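PDB 2D28: type II secretion ATPase XpsE, which belongs to the secretion ATPases of the bacterial type II secretion system, represented here by its N-terminal domain. Local coordinates for residues A[101-113]-A[126-140]. The protein carries 1 engineered substitution. Sequence-based numbering, arbitrary orientation.
Sequences ERDGRLDLWIADP and TGLPLLLHVGLRSEI
L106 N donates to P129 O at 2.8 Å and L106 O accepts from L131 N, the first two rungs of a parallel ladder that L108 and I110 carry on as far as G135 N. Strands 105-110 and 130-134 run in the same sense, 22° apart, and their pairing is a worked example of the right-handed beta-alpha-beta crossover.

Paired residues share a face of the sheet. On one, L106 lies alongside L130 and L108 alongside L132, the latter pair meeting CD2 to CD2 at 3.9 Å. The other face is more polar: R102, at the end of strand 96-102 and across the type I' turn from strand 105-110, bonds through NE to D107 OD2 at 2.7 Å, and L131 CD2 packs beside this ion pair. R105 bends back at chi3 (72°), which brings NH2 to L130 O at 2.8 Å while L131 CD1 covers a face of its guanidinium.

Further along, W109 spreads beneath helix 137-147. I140 CG1 sits over its six-membered ring, 3.9 Å from the centroid, in a CH-pi contact; the indole NE1 lies 3.1 Å from G135 CA and gives its hydrogen to V67 O. Beyond the ladder, R137 grips D112 end-on, R137 NH1 to D112 OD1 at 2.7 Å and R137 NH2 to D112 OD2 at 3.0 Å, with A111 CB over the guanidinium. Water 1 donates to both A111 O and G135 O, bridging the two backbones just past the last rung.

Helix 116-126 makes the connection and covers the leucine face, where I119 touches I110 and L132. Strand 96-102 flanks 105-110 on its other edge, antiparallel, and H54 of helix 51-62 joins D112 OD1, linking the crossover to that helix.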
ATOM      1  N   GLU A 101       1.455  16.352   6.554  1.00 23.19           N
ATOM      2  CA  GLU A 101       0.233  17.043   6.256  1.00 25.78           C
ATOM      3  C   GLU A 101       0.629  18.340   5.524  1.00 27.05           C
ATOM      4  O   GLU A 101       1.440  19.115   6.063  1.00 28.02           O
ATOM      5  CB  GLU A 101      -0.477  17.338   7.561  1.00 27.80           C
ATOM      6  CG  GLU A 101      -1.875  16.807   7.675  1.00 30.70           C
ATOM      7  CD  GLU A 101      -2.559  17.096   9.021  1.00 34.49           C
ATOM      8  OE1 GLU A 101      -3.729  17.521   9.010  1.00 37.30           O
ATOM      9  OE2 GLU A 101      -1.948  16.897  10.094  1.00 33.97           O
ATOM     10  N   ARG A 102       0.162  18.519   4.292  1.00 26.59           N
ATOM     11  CA  ARG A 102       0.534  19.669   3.439  1.00 27.10           C
ATOM     12  C   ARG A 102      -0.683  20.108   2.572  1.00 27.48           C
ATOM     13  O   ARG A 102      -1.426  19.279   1.992  1.00 26.12           O
ATOM     14  CB  ARG A 102       1.709  19.364   2.519  1.00 27.09           C
ATOM     15  CG  ARG A 102       3.005  18.815   3.147  1.00 29.62           C
ATOM     16  CD  ARG A 102       4.020  18.247   2.105  1.00 31.32           C
ATOM     17  NE  ARG A 102       3.446  17.143   1.305  1.00 28.52           N
ATOM     18  CZ  ARG A 102       3.604  16.951   0.010  1.00 26.87           C
ATOM     19  NH1 ARG A 102       4.336  17.769  -0.734  1.00 30.83           N
ATOM     20  NH2 ARG A 102       3.019  15.924  -0.574  1.00 22.98           N
ATOM     21  N   ASP A 103      -0.876  21.431   2.479  1.00 27.81           N
ATOM     22  CA  ASP A 103      -2.011  22.050   1.778  1.00 26.31           C
ATOM     23  C   ASP A 103      -3.349  21.395   2.100  1.00 24.50           C
ATOM     24  O   ASP A 103      -4.192  21.195   1.236  1.00 24.42           O
ATOM     25  CB  ASP A 103      -1.789  22.133   0.271  1.00 28.32           C
ATOM     26  CG  ASP A 103      -0.664  23.113  -0.105  1.00 32.38           C
ATOM     27  OD1 ASP A 103      -0.316  23.961   0.737  1.00 35.45           O
ATOM     28  OD2 ASP A 103      -0.044  23.029  -1.187  1.00 34.73           O
ATOM     29  N   GLY A 104      -3.554  21.101   3.378  1.00 22.50           N
ATOM     30  CA  GLY A 104      -4.798  20.562   3.820  1.00 21.36           C
ATOM     31  C   GLY A 104      -5.058  19.094   3.511  1.00 19.72           C
ATOM     32  O   GLY A 104      -6.189  18.590   3.705  1.00 18.47           O
ATOM     33  N   ARG A 105      -4.027  18.402   3.055  1.00 18.62           N
ATOM     34  CA  ARG A 105      -4.078  16.958   2.882  1.00 16.66           C
ATOM     35  C   ARG A 105      -3.060  16.171   3.713  1.00 15.56           C
ATOM     36  O   ARG A 105      -1.903  16.549   3.904  1.00 15.66           O
ATOM     37  CB  ARG A 105      -3.918  16.605   1.414  1.00 16.74           C
ATOM     38  CG  ARG A 105      -4.866  17.378   0.503  1.00 20.38           C
ATOM     39  CD  ARG A 105      -4.759  17.009  -0.992  1.00 22.50           C
ATOM     40  NE  ARG A 105      -5.306  15.708  -1.330  1.00 19.38           N
ATOM     41  CZ  ARG A 105      -5.621  15.327  -2.574  1.00 16.32           C
ATOM     42  NH1 ARG A 105      -5.401  16.135  -3.556  1.00 10.14           N
ATOM     43  NH2 ARG A 105      -6.182  14.143  -2.819  1.00 18.09           N
ATOM     44  N   LEU A 106      -3.495  15.017   4.150  1.00 13.14           N
ATOM     45  CA  LEU A 106      -2.657  14.060   4.847  1.00 12.50           C
ATOM     46  C   LEU A 106      -1.915  13.177   3.869  1.00 11.70           C
ATOM     47  O   LEU A 106      -2.541  12.415   3.103  1.00 10.94           O
ATOM     48  CB  LEU A 106      -3.547  13.217   5.799  1.00 12.46           C
ATOM     49  CG  LEU A 106      -2.762  12.304   6.729  1.00 14.79           C
ATOM     50  CD1 LEU A 106      -2.089  13.181   7.864  1.00 16.25           C
ATOM     51  CD2 LEU A 106      -3.734  11.291   7.299  1.00 16.89           C
ATOM     52  N   ASP A 107      -0.573  13.233   3.910  1.00 12.25           N
ATOM     53  CA  ASP A 107       0.248  12.370   3.137  1.00 13.64           C
ATOM     54  C   ASP A 107       0.245  10.976   3.774  1.00 13.74           C
ATOM     55  O   ASP A 107       0.634  10.822   4.948  1.00 15.79           O
ATOM     56  CB  ASP A 107       1.653  12.864   2.960  1.00 12.03           C
ATOM     57  CG  ASP A 107       1.744  14.142   2.190  1.00 16.88           C
ATOM     58  OD1 ASP A 107       1.241  14.227   1.042  1.00 12.00           O
ATOM     59  OD2 ASP A 107       2.287  15.150   2.665  1.00 16.64           O
ATOM     60  N   LEU A 108      -0.210   9.979   3.021  1.00 11.79           N
ATOM     61  CA  LEU A 108      -0.267   8.612   3.521  1.00 11.79           C
ATOM     62  C   LEU A 108       0.531   7.708   2.635  1.00 12.45           C
ATOM     63  O   LEU A 108       0.210   7.508   1.452  1.00 11.52           O
ATOM     64  CB  LEU A 108      -1.725   8.154   3.585  1.00 10.81           C
ATOM     65  CG  LEU A 108      -1.979   6.806   4.249  1.00 10.09           C
ATOM     66  CD1 LEU A 108      -1.870   7.037   5.736  1.00 12.41           C
ATOM     67  CD2 LEU A 108      -3.336   6.149   3.904  1.00 14.20           C
ATOM     68  N   TRP A 109       1.534   7.098   3.228  1.00 11.02           N
ATOM     69  CA  TRP A 109       2.332   6.092   2.593  1.00  9.97           C
ATOM     70  C   TRP A 109       1.592   4.751   2.690  1.00 11.81           C
ATOM     71  O   TRP A 109       1.267   4.289   3.818  1.00 11.11           O
ATOM     72  CB  TRP A 109       3.656   6.041   3.341  1.00 10.18           C
ATOM     73  CG  TRP A 109       4.840   5.616   2.602  1.00 14.11           C
ATOM     74  CD1 TRP A 109       4.966   5.468   1.219  1.00 17.48           C
ATOM     75  CD2 TRP A 109       6.118   5.249   3.144  1.00 15.12           C
ATOM     76  NE1 TRP A 109       6.228   5.057   0.916  1.00 14.60           N
ATOM     77  CE2 TRP A 109       6.949   4.912   2.072  1.00 16.01           C
ATOM     78  CE3 TRP A 109       6.615   5.082   4.439  1.00 18.61           C
ATOM     79  CZ2 TRP A 109       8.261   4.469   2.249  1.00 17.91           C
ATOM     80  CZ3 TRP A 109       7.931   4.672   4.600  1.00 20.03           C
ATOM     81  CH2 TRP A 109       8.720   4.344   3.511  1.00 17.42           C
ATOM     82  N   ILE A 110       1.378   4.075   1.557  1.00  9.98           N
ATOM     83  CA  ILE A 110       0.479   2.933   1.564  1.00 10.87           C
ATOM     84  C   ILE A 110       1.029   1.812   0.721  1.00  9.45           C
ATOM     85  O   ILE A 110       1.565   2.074  -0.424  1.00  9.38           O
ATOM     86  CB  ILE A 110      -0.962   3.425   1.105  1.00 10.58           C
ATOM     87  CG1 ILE A 110      -1.984   2.326   1.134  1.00 12.16           C
ATOM     88  CG2 ILE A 110      -0.868   4.056  -0.301  1.00 12.69           C
ATOM     89  CD1 ILE A 110      -3.386   2.773   1.099  1.00 12.15           C
ATOM     90  N   ALA A 111       0.973   0.590   1.250  1.00  8.40           N
ATOM     91  CA  ALA A 111       1.445  -0.601   0.504  1.00  9.46           C
ATOM     92  C   ALA A 111       0.490  -1.108  -0.552  1.00  9.96           C
ATOM     93  O   ALA A 111       0.930  -1.564  -1.661  1.00 10.14           O
ATOM     94  CB  ALA A 111       1.890  -1.759   1.450  1.00 10.10           C
ATOM     95  N   ASP A 112      -0.801  -1.025  -0.210  1.00 10.29           N
ATOM     96  CA  ASP A 112      -1.878  -1.600  -0.986  1.00 10.97           C
ATOM     97  C   ASP A 112      -2.910  -0.545  -1.378  1.00 10.83           C
ATOM     98  O   ASP A 112      -4.039  -0.558  -0.919  1.00 11.56           O
ATOM     99  CB  ASP A 112      -2.524  -2.757  -0.249  1.00 11.32           C
ATOM    100  CG  ASP A 112      -1.548  -3.877   0.093  1.00 15.72           C
ATOM    101  OD1 ASP A 112      -0.623  -4.209  -0.714  1.00 14.46           O
ATOM    102  OD2 ASP A 112      -1.659  -4.502   1.156  1.00 15.33           O
ATOM    103  N   PRO A 113      -2.553   0.327  -2.298  1.00 10.53           N
ATOM    104  CA  PRO A 113      -3.450   1.441  -2.696  1.00  9.14           C
ATOM    105  C   PRO A 113      -4.685   1.093  -3.496  1.00 10.82           C
ATOM    106  O   PRO A 113      -5.505   1.990  -3.699  1.00 12.47           O
ATOM    107  CB  PRO A 113      -2.515   2.357  -3.465  1.00 10.82           C
ATOM    108  CG  PRO A 113      -1.542   1.428  -4.073  1.00 10.13           C
ATOM    109  CD  PRO A 113      -1.267   0.397  -3.008  1.00 10.03           C
ATOM    110  N   THR A 126      -9.890   9.582  10.120  1.00 13.45           N
ATOM    111  CA  THR A 126      -9.086  10.805  10.314  1.00 15.11           C
ATOM    112  C   THR A 126      -9.919  12.024  10.052  1.00 15.20           C
ATOM    113  O   THR A 126      -9.664  13.108  10.599  1.00 16.74           O
ATOM    114  CB  THR A 126      -7.833  10.863   9.382  1.00 14.95           C
ATOM    115  OG1 THR A 126      -8.260  10.714   8.002  1.00 14.76           O
ATOM    116  CG2 THR A 126      -6.852   9.685   9.642  1.00 13.95           C
ATOM    117  N   GLY A 127     -10.919  11.869   9.214  1.00 15.68           N
ATOM    118  CA  GLY A 127     -11.656  13.002   8.700  1.00 17.04           C
ATOM    119  C   GLY A 127     -10.842  13.955   7.835  1.00 17.44           C
ATOM    120  O   GLY A 127     -11.278  15.074   7.615  1.00 18.04           O
ATOM    121  N   LEU A 128      -9.705  13.503   7.315  1.00 15.44           N
ATOM    122  CA  LEU A 128      -8.794  14.336   6.497  1.00 16.03           C
ATOM    123  C   LEU A 128      -8.772  13.883   5.066  1.00 15.80           C
ATOM    124  O   LEU A 128      -8.883  12.678   4.775  1.00 16.15           O
ATOM    125  CB  LEU A 128      -7.349  14.301   7.024  1.00 15.36           C
ATOM    126  CG  LEU A 128      -7.198  15.006   8.386  1.00 18.23           C
ATOM    127  CD1 LEU A 128      -5.848  14.766   8.989  1.00 17.08           C
ATOM    128  CD2 LEU A 128      -7.460  16.553   8.335  1.00 23.88           C
ATOM    129  N   PRO A 129      -8.627  14.825   4.142  1.00 16.55           N
ATOM    130  CA  PRO A 129      -8.396  14.429   2.752  1.00 15.97           C
ATOM    131  C   PRO A 129      -6.978  13.849   2.637  1.00 15.19           C
ATOM    132  O   PRO A 129      -6.076  14.295   3.327  1.00 16.97           O
ATOM    133  CB  PRO A 129      -8.636  15.688   1.947  1.00 17.55           C
ATOM    134  CG  PRO A 129      -8.661  16.845   2.881  1.00 15.40           C
ATOM    135  CD  PRO A 129      -8.774  16.286   4.314  1.00 17.36           C
ATOM    136  N   LEU A 130      -6.836  12.755   1.895  1.00 12.21           N
ATOM    137  CA  LEU A 130      -5.584  12.025   1.772  1.00 10.93           C
ATOM    138  C   LEU A 130      -4.886  12.345   0.472  1.00 10.43           C
ATOM    139  O   LEU A 130      -5.561  12.573  -0.557  1.00 11.32           O
ATOM    140  CB  LEU A 130      -5.864  10.505   1.766  1.00 11.53           C
ATOM    141  CG  LEU A 130      -6.757   9.994   2.954  1.00 11.28           C
ATOM    142  CD1 LEU A 130      -6.884   8.493   2.933  1.00 11.70           C
ATOM    143  CD2 LEU A 130      -6.189  10.370   4.309  1.00 10.85           C
ATOM    144  N   LEU A 131      -3.558  12.259   0.512  1.00 10.25           N
ATOM    145  CA  LEU A 131      -2.733  12.150  -0.682  1.00 12.44           C
ATOM    146  C   LEU A 131      -1.957  10.847  -0.529  1.00 11.65           C
ATOM    147  O   LEU A 131      -1.207  10.678   0.399  1.00 10.44           O
ATOM    148  CB  LEU A 131      -1.780  13.346  -0.813  1.00 12.90           C
ATOM    149  CG  LEU A 131      -1.129  13.666  -2.162  1.00 15.58           C
ATOM    150  CD1 LEU A 131      -2.154  14.048  -3.226  1.00 13.34           C
ATOM    151  CD2 LEU A 131      -0.142  14.786  -1.970  1.00 19.36           C
ATOM    152  N   LEU A 132      -2.205   9.905  -1.438  1.00 11.09           N
ATOM    153  CA  LEU A 132      -1.639   8.593  -1.367  1.00 10.92           C
ATOM    154  C   LEU A 132      -0.277   8.509  -2.041  1.00 11.82           C
ATOM    155  O   LEU A 132      -0.087   9.005  -3.121  1.00 11.35           O
ATOM    156  CB  LEU A 132      -2.563   7.563  -2.001  1.00 11.00           C
ATOM    157  CG  LEU A 132      -3.937   7.420  -1.292  1.00 11.04           C
ATOM    158  CD1 LEU A 132      -4.796   6.418  -2.077  1.00 12.91           C
ATOM    159  CD2 LEU A 132      -3.691   7.058   0.170  1.00 11.19           C
ATOM    160  N   HIS A 133       0.675   7.861  -1.360  1.00 12.22           N
ATOM    161  CA  HIS A 133       1.998   7.608  -1.906  1.00 10.96           C
ATOM    162  C   HIS A 133       2.339   6.146  -1.720  1.00 11.12           C
ATOM    163  O   HIS A 133       2.210   5.608  -0.588  1.00 10.17           O
ATOM    164  CB  HIS A 133       3.017   8.427  -1.128  1.00 10.98           C
ATOM    165  CG  HIS A 133       2.755   9.904  -1.120  1.00  8.97           C
ATOM    166  ND1 HIS A 133       2.266  10.570  -0.027  1.00 16.34           N
ATOM    167  CD2 HIS A 133       3.047  10.860  -2.023  1.00  2.02           C
ATOM    168  CE1 HIS A 133       2.158  11.864  -0.313  1.00 13.27           C
ATOM    169  NE2 HIS A 133       2.581  12.052  -1.541  1.00 14.16           N
ATOM    170  N   VAL A 134       2.700   5.466  -2.788  1.00 10.28           N
ATOM    171  CA  VAL A 134       2.935   4.027  -2.711  1.00 11.59           C
ATOM    172  C   VAL A 134       4.375   3.801  -2.164  1.00 11.99           C
ATOM    173  O   VAL A 134       5.359   4.485  -2.539  1.00 12.66           O
ATOM    174  CB  VAL A 134       2.763   3.331  -4.087  1.00 10.77           C
ATOM    175  CG1 VAL A 134       2.919   1.791  -3.997  1.00 12.55           C
ATOM    176  CG2 VAL A 134       1.439   3.792  -4.805  1.00 13.25           C
ATOM    177  N   GLY A 135       4.478   2.871  -1.263  1.00 12.08           N
ATOM    178  CA  GLY A 135       5.757   2.449  -0.688  1.00 10.93           C
ATOM    179  C   GLY A 135       5.837   0.933  -0.578  1.00 10.15           C
ATOM    180  O   GLY A 135       4.837   0.191  -0.581  1.00 10.01           O
ATOM    181  N   LEU A 136       7.071   0.449  -0.592  1.00 10.56           N
ATOM    182  CA  LEU A 136       7.356  -0.947  -0.462  1.00 10.55           C
ATOM    183  C   LEU A 136       6.927  -1.322   1.018  1.00 11.47           C
ATOM    184  O   LEU A 136       7.099  -0.544   2.001  1.00 10.81           O
ATOM    185  CB  LEU A 136       8.850  -1.271  -0.711  1.00 12.01           C
ATOM    186  CG  LEU A 136       9.321  -1.545  -2.158  1.00 12.83           C
ATOM    187  CD1 LEU A 136       9.273  -0.275  -3.003  1.00 14.81           C
ATOM    188  CD2 LEU A 136      10.780  -2.076  -2.050  1.00 17.81           C
ATOM    189  N   ARG A 137       6.229  -2.427   1.074  1.00 10.84           N
ATOM    190  CA  ARG A 137       5.602  -2.910   2.276  1.00 12.27           C
ATOM    191  C   ARG A 137       6.557  -2.863   3.477  1.00 13.91           C
ATOM    192  O   ARG A 137       6.199  -2.373   4.553  1.00 11.41           O
ATOM    193  CB  ARG A 137       5.091  -4.328   2.057  1.00 12.35           C
ATOM    194  CG  ARG A 137       4.128  -4.854   3.210  1.00 14.79           C
ATOM    195  CD  ARG A 137       3.573  -6.278   2.946  1.00 19.72           C
ATOM    196  NE  ARG A 137       3.000  -6.254   1.606  1.00 19.03           N
ATOM    197  CZ  ARG A 137       1.820  -5.743   1.309  1.00 18.87           C
ATOM    198  NH1 ARG A 137       1.511  -5.628   0.048  1.00 18.31           N
ATOM    199  NH2 ARG A 137       0.950  -5.385   2.267  1.00 18.17           N
ATOM    200  N   SER A 138       7.754  -3.412   3.321  1.00 15.18           N
ATOM    201  CA  SER A 138       8.636  -3.557   4.470  1.00 15.30           C
ATOM    202  C   SER A 138       9.212  -2.235   4.843  1.00 14.09           C
ATOM    203  O   SER A 138       9.633  -2.021   6.012  1.00 14.08           O
ATOM    204  CB  SER A 138       9.783  -4.528   4.112  1.00 18.58           C
ATOM    205  OG  SER A 138       9.164  -5.807   3.973  1.00 23.09           O
ATOM    206  N   GLU A 139       9.352  -1.332   3.862  1.00 14.34           N
ATOM    207  CA  GLU A 139       9.832   0.012   4.163  1.00 13.06           C
ATOM    208  C   GLU A 139       8.841   0.793   5.025  1.00 12.67           C
ATOM    209  O   GLU A 139       9.234   1.552   5.913  1.00 12.39           O
ATOM    210  CB  GLU A 139      10.149   0.789   2.881  1.00 14.06           C
ATOM    211  CG  GLU A 139      11.319   0.161   2.140  1.00 15.39           C
ATOM    212  CD  GLU A 139      11.685   0.879   0.842  1.00 18.11           C
ATOM    213  OE1 GLU A 139      11.278   2.012   0.642  1.00 16.69           O
ATOM    214  OE2 GLU A 139      12.409   0.248   0.075  1.00 17.27           O
ATOM    215  N   ILE A 140       7.564   0.669   4.697  1.00 12.91           N
ATOM    216  CA  ILE A 140       6.478   1.229   5.512  1.00 12.20           C
ATOM    217  C   ILE A 140       6.501   0.600   6.913  1.00 13.87           C
ATOM    218  O   ILE A 140       6.417   1.320   7.923  1.00 13.07           O
ATOM    219  CB  ILE A 140       5.112   0.994   4.826  1.00 13.46           C
ATOM    220  CG1 ILE A 140       5.055   1.772   3.529  1.00 10.19           C
ATOM    221  CG2 ILE A 140       3.965   1.391   5.757  1.00 14.40           C
ATOM    222  CD1 ILE A 140       3.834   1.560   2.714  1.00  9.45           C
TER
HETATM  223  O   HOH W   1       3.612  -1.765  -2.094  1.00 16.69           O